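Local coordinates for FMN Adenylyltransferase (Candida glabrata, PDB 3FWK), which catalyses the transfer of the adenylyl group of ATP to FMN, the step that makes FAD, at residues S28-I31 against I32-T35; F252-E255 against I256-Y260. All blocks are in the same frame, centred on the assembly; numbering follows the deposited sequence. Where two conformers were deposited one is given.

Contact 1 of 2, residues S28-I31 against I32-T35; sequences SDSI and IAQT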
loop_
_atom_site.group_PDB
_atom_site.type_symbol
_atom_site.label_atom_id
_atom_site.label_comp_id
_atom_site.label_asym_id
_atom_site.label_seq_id
_atom_site.Cartn_x
_atom_site.Cartn_y
_atom_site.Cartn_z
ATOM N N SER A 28 23.033 -5.678 -10.798
ATOM C CA SER A 28 23.184 -4.619 -9.816
ATOM C C SER A 28 22.579 -3.296 -10.230
ATOM O O SER A 28 22.304 -2.470 -9.370
ATOM C CB SER A 28 24.670 -4.434 -9.455
ATOM O OG SER A 28 25.366 -3.976 -10.592
ATOM N N ASP A 29 22.339 -3.097 -11.520
ATOM C CA ASP A 29 21.719 -1.873 -11.975
ATOM C C ASP A 29 20.237 -2.035 -12.303
ATOM O O ASP A 29 19.643 -1.157 -12.949
ATOM C CB ASP A 29 22.472 -1.274 -13.127
ATOM C CG ASP A 29 22.501 -2.168 -14.319
ATOM O OD1 ASP A 29 21.968 -3.307 -14.308
ATOM O OD2 ASP A 29 23.106 -1.702 -15.338
ATOM N N SER A 30 19.615 -3.096 -11.777
ATOM C CA SER A 30 18.225 -3.359 -12.107
ATOM C C SER A 30 17.267 -2.785 -11.081
ATOM O O SER A 30 17.630 -2.550 -9.917
ATOM C CB SER A 30 17.977 -4.846 -12.257
ATOM O OG SER A 30 18.121 -5.533 -11.026
ATOM N N ILE A 31 16.030 -2.608 -11.507
ATOM C CA ILE A 31 14.960 -2.249 -10.571
ATOM C C ILE A 31 14.760 -3.345 -9.530
ATOM O O ILE A 31 14.550 -3.034 -8.352
ATOM C CB ILE A 31 13.641 -1.971 -11.314
ATOM C CG1 ILE A 31 13.739 -0.715 -12.169
ATOM C CG2 ILE A 31 12.472 -1.846 -10.315
ATOM C CD1 ILE A 31 12.641 -0.605 -13.211
ATOM N N ILE A 32 14.841 -4.622 -9.922
ATOM C CA ILE A 32 14.662 -5.707 -8.959
ATOM C C ILE A 32 15.734 -5.622 -7.870
ATOM O O ILE A 32 15.430 -5.707 -6.685
ATOM C CB ILE A 32 14.612 -7.077 -9.624
ATOM C CG1 ILE A 32 13.310 -7.233 -10.392
ATOM C CG2 ILE A 32 14.772 -8.176 -8.596
ATOM C CD1 ILE A 32 13.306 -8.397 -11.365
ATOM N N ALA A 33 17.013 -5.439 -8.248
ATOM C CA ALA A 33 18.044 -5.345 -7.218
ATOM C C ALA A 33 17.827 -4.135 -6.302
ATOM O O ALA A 33 18.004 -4.249 -5.091
ATOM C CB ALA A 33 19.438 -5.269 -7.867
ATOM N N GLN A 34 17.417 -2.999 -6.865
ATOM C CA GLN A 34 17.126 -1.836 -6.057
ATOM C C GLN A 34 15.969 -2.112 -5.060
ATOM O O GLN A 34 16.000 -1.665 -3.917
ATOM C CB GLN A 34 16.779 -0.672 -6.965
ATOM C CG GLN A 34 16.591 0.665 -6.251
ATOM C CD GLN A 34 16.029 1.698 -7.195
ATOM O OE1 GLN A 34 14.933 1.543 -7.720
ATOM N NE2 GLN A 34 16.796 2.759 -7.453
ATOM N N THR A 35 14.976 -2.857 -5.527
ATOM C CA THR A 35 13.843 -3.247 -4.677
ATOM C C THR A 35 14.296 -4.188 -3.569
ATOM O O THR A 35 13.857 -4.068 -2.428
ATOM C CB THR A 35 12.718 -3.874 -5.534
ATOM O OG1 THR A 35 12.393 -2.989 -6.596
ATOM C CG2 THR A 35 11.484 -4.163 -4.686
#
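Ser30 and Ala33 meet where helix 31-50 begins, and the hydroxyl of the serine does the touching. Ser30 is the N-cap: its OG accepts the backbone N-H of Ala33 at 3.0 Å from Ala33 N, in a nearly straight bond with an angle of 165° at the hydrogen. The bond depends on chi1 of 67°, which sets OG between the backbone N and the carbonyl carbon and so swings it back over the first turn. The same hydroxyl is hydrogen-bonded to Glu27 O in the preceding loop, tying that loop to the helix start.

Main-chain bonds carry the spiral on from the cap. Gln34 N donates to Ser30 O at 3.1 Å, and Thr35 N donates to Ile31 O at 2.9 Å. Ile31 O is gripped a second time by the same residue, Thr35, through its side chain: Thr35 OG1 donates to Ile31 O at 2.8 Å from above the carbonyl plane. With chi1 of -53° this hydroxyl stands beside its own backbone N, which lets both donors of Thr35 converge on one acceptor. Asn204 ND2 hydrogen-bonds to Thr35 OG1 as well as to Gln34 OE1.

Two methyl groups pack against the hydroxyls: Ala33 CB lies 3.4 Å from Ser30 OG, beside the capping bond, and Ile31 CG2 lies 3.9 Å from Thr35 OG1.

Taken together, the chemistry is that of a capped helix start: a serine oxygen takes up an N-H that has no earlier helical carbonyl to use, and a buried threonine hydroxyl is satisfied by Ile31 O in the preceding turn and by Asn204.

Contact 2 of 2, residues F252-E255 against I256-Y260; sequences FEWE and IENRY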
loop_
_atom_site.group_PDB
_atom_site.type_symbol
_atom_site.label_atom_id
_atom_site.label_comp_id
_atom_site.label_asym_id
_atom_site.label_seq_id
_atom_site.Cartn_x
_atom_site.Cartn_y
_atom_site.Cartn_z
ATOM N N PHE A 252 8.280 -4.403 -15.858
ATOM C CA PHE A 252 7.989 -5.428 -14.871
ATOM C C PHE A 252 7.555 -6.737 -15.505
ATOM O O PHE A 252 6.837 -7.524 -14.892
ATOM C CB PHE A 252 6.927 -4.913 -13.885
ATOM C CG PHE A 252 7.301 -3.580 -13.300
ATOM C CD1 PHE A 252 8.426 -3.482 -12.479
ATOM C CD2 PHE A 252 6.628 -2.401 -13.671
ATOM C CE1 PHE A 252 8.824 -2.239 -11.967
ATOM C CE2 PHE A 252 7.048 -1.161 -13.165
ATOM C CZ PHE A 252 8.129 -1.089 -12.321
ATOM N N GLU A 253 8.028 -6.991 -16.716
ATOM C CA GLU A 253 7.670 -8.217 -17.398
ATOM C C GLU A 253 8.058 -9.465 -16.623
ATOM O O GLU A 253 7.259 -10.407 -16.503
ATOM C CB GLU A 253 8.267 -8.245 -18.819
ATOM C CG GLU A 253 7.500 -7.384 -19.813
ATOM C CD GLU A 253 8.224 -7.119 -21.139
ATOM O OE1 GLU A 253 9.400 -7.526 -21.299
ATOM O OE2 GLU A 253 7.607 -6.461 -22.008
ATOM N N TRP A 254 9.274 -9.491 -16.085
ATOM C CA TRP A 254 9.724 -10.695 -15.390
ATOM C C TRP A 254 8.865 -10.962 -14.170
ATOM O O TRP A 254 8.440 -12.090 -13.925
ATOM C CB TRP A 254 11.211 -10.604 -15.024
ATOM C CG TRP A 254 11.710 -11.934 -14.600
ATOM C CD1 TRP A 254 12.300 -12.905 -15.407
ATOM C CD2 TRP A 254 11.640 -12.489 -13.290
ATOM N NE1 TRP A 254 12.609 -13.999 -14.653
ATOM C CE2 TRP A 254 12.204 -13.793 -13.358
ATOM C CE3 TRP A 254 11.134 -12.019 -12.056
ATOM C CZ2 TRP A 254 12.268 -14.628 -12.249
ATOM C CZ3 TRP A 254 11.190 -12.836 -10.962
ATOM C CH2 TRP A 254 11.758 -14.140 -11.056
ATOM N N GLU A 255 8.618 -9.913 -13.385
ATOM C CA GLU A 255 7.854 -10.048 -12.159
ATOM C C GLU A 255 6.468 -10.571 -12.446
ATOM O O GLU A 255 5.962 -11.407 -11.680
ATOM C CB GLU A 255 7.729 -8.681 -11.467
ATOM C CG GLU A 255 9.027 -8.124 -10.920
ATOM C CD GLU A 255 9.781 -7.190 -11.891
ATOM O OE1 GLU A 255 9.816 -7.487 -13.099
ATOM O OE2 GLU A 255 10.310 -6.157 -11.410
ATOM N N ILE A 256 5.829 -10.055 -13.491
ATOM C CA ILE A 256 4.458 -10.474 -13.814
ATOM C C ILE A 256 4.471 -11.921 -14.319
ATOM O O ILE A 256 3.643 -12.735 -13.890
ATOM C CB ILE A 256 3.870 -9.528 -14.878
ATOM C CG1 ILE A 256 3.588 -8.160 -14.241
ATOM C CG2 ILE A 256 2.556 -10.104 -15.401
ATOM C CD1 ILE A 256 3.281 -7.096 -15.228
ATOM N N GLU A 257 5.415 -12.255 -15.205
ATOM C CA GLU A 257 5.455 -13.594 -15.807
ATOM C C GLU A 257 5.899 -14.662 -14.818
ATOM O O GLU A 257 5.651 -15.854 -15.045
ATOM C CB GLU A 257 6.404 -13.560 -17.020
ATOM C CG GLU A 257 5.858 -12.784 -18.214
ATOM C CD GLU A 257 6.841 -12.670 -19.381
ATOM O OE1 GLU A 257 8.039 -12.988 -19.196
ATOM O OE2 GLU A 257 6.400 -12.231 -20.466
ATOM N N ASN A 258 6.607 -14.283 -13.769
ATOM C CA ASN A 258 7.180 -15.221 -12.804
ATOM C C ASN A 258 6.703 -14.935 -11.395
ATOM O O ASN A 258 7.383 -15.226 -10.396
ATOM C CB ASN A 258 8.698 -15.132 -12.861
ATOM C CG ASN A 258 9.208 -15.480 -14.226
ATOM O OD1 ASN A 258 9.423 -14.618 -15.100
ATOM N ND2 ASN A 258 9.328 -16.745 -14.459
ATOM N N ARG A 259 5.515 -14.348 -11.303
ATOM C CA ARG A 259 4.986 -13.936 -10.002
ATOM C C ARG A 259 4.796 -15.119 -9.040
ATOM O O ARG A 259 4.713 -16.292 -9.462
ATOM C CB ARG A 259 3.709 -13.127 -10.166
ATOM C CG ARG A 259 2.554 -13.908 -10.715
ATOM C CD ARG A 259 1.461 -12.937 -11.101
ATOM N NE ARG A 259 0.291 -13.601 -11.625
ATOM C CZ ARG A 259 -0.842 -12.965 -11.914
ATOM N NH1 ARG A 259 -0.934 -11.644 -11.824
ATOM N NH2 ARG A 259 -1.894 -13.660 -12.326
ATOM N N TYR A 260 4.763 -14.818 -7.756
ATOM C CA TYR A 260 4.761 -15.810 -6.715
ATOM C C TYR A 260 3.550 -16.746 -6.869
ATOM O O TYR A 260 2.410 -16.334 -7.025
ATOM C CB TYR A 260 4.720 -15.127 -5.348
ATOM C CG TYR A 260 4.899 -16.077 -4.202
ATOM C CD1 TYR A 260 6.171 -16.541 -3.853
ATOM C CD2 TYR A 260 3.805 -16.543 -3.488
ATOM C CE1 TYR A 260 6.359 -17.436 -2.800
ATOM C CE2 TYR A 260 3.969 -17.449 -2.434
ATOM C CZ TYR A 260 5.254 -17.884 -2.105
ATOM O OH TYR A 260 5.471 -18.760 -1.065
#
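Trp254 and Asn258, one turn apart, stack flat group on flat group where the short helix 253-257 ends. The Asn258 side chain lies over one face of the indole: CB sits 3.6 Å from the centroid of the Trp254 six-membered ring, almost straight above it, a CH-pi contact. The amide beyond it is stacked at 20° to the ring plane and extends from the six-membered ring toward the pyrrole part of the indole. Trp254 reaches this position because CG is anti to the backbone N (chi1 -167°), which brings the ring alongside the next turn although its CB starts off away from it.

One main-chain bond sets the spacing of this pair: Asn258 N donates to Trp254 O at 2.9 Å, though bent, with an angle of 132° at the hydrogen. Glu257 N to Glu253 O (2.9 Å) and Ile256 N to Phe252 O (3.1 Å) continue the same i, i+4 pattern before it and are straighter. Asn258 is the first residue to leave the helical conformation, and its side chain on one face of the indole makes this an i, i+4 side-chain contact at a helix C-terminus. Aliphatic carbons pass close to the carbonyl oxygens: Glu257 CG is 3.2 Å from Glu253 O, and Ile256 CG1 is 3.4 Å from Phe252 O.

At the start of the helix, Phe252 occupies the N-cap position, and the carboxylate carbon of Glu255, CD, lies in plane at the edge of the phenyl ring. The bend in the Glu255 chain at chi2 turns this group inward, where its OE2 is hydrogen-bonded to Ser207 OG.

Helix 202-212 thus backs the short helix, with Phe252 and Ile256 touching Leu210 and Trp254 touching Tyr211, while helix 31-50 is met by Phe252 and Glu255.

Both contacts are local, between residues about one turn apart, yet they touch each other: Ile32 CG1 of contact 1 is 3.3 Å from Glu255 OE2 of contact 2, and Ile31 CG2 is 4.0 Å from Phe252 CE1. Helix 202-212 is common ground, with Ser207 meeting Ile32 and Thr35 from one contact and Phe252 and Glu255 from the other. Contact 1 is mainly a surface arrangement with buried Thr35; contact 2 is partly buried, pairing inward Phe252 and Glu255 with an exposed tryptophan. Their chemistry follows their place: hydroxyls organise the start of a long helix at residues 28-35, whereas residues 252-260 finish a short one with an aromatic face.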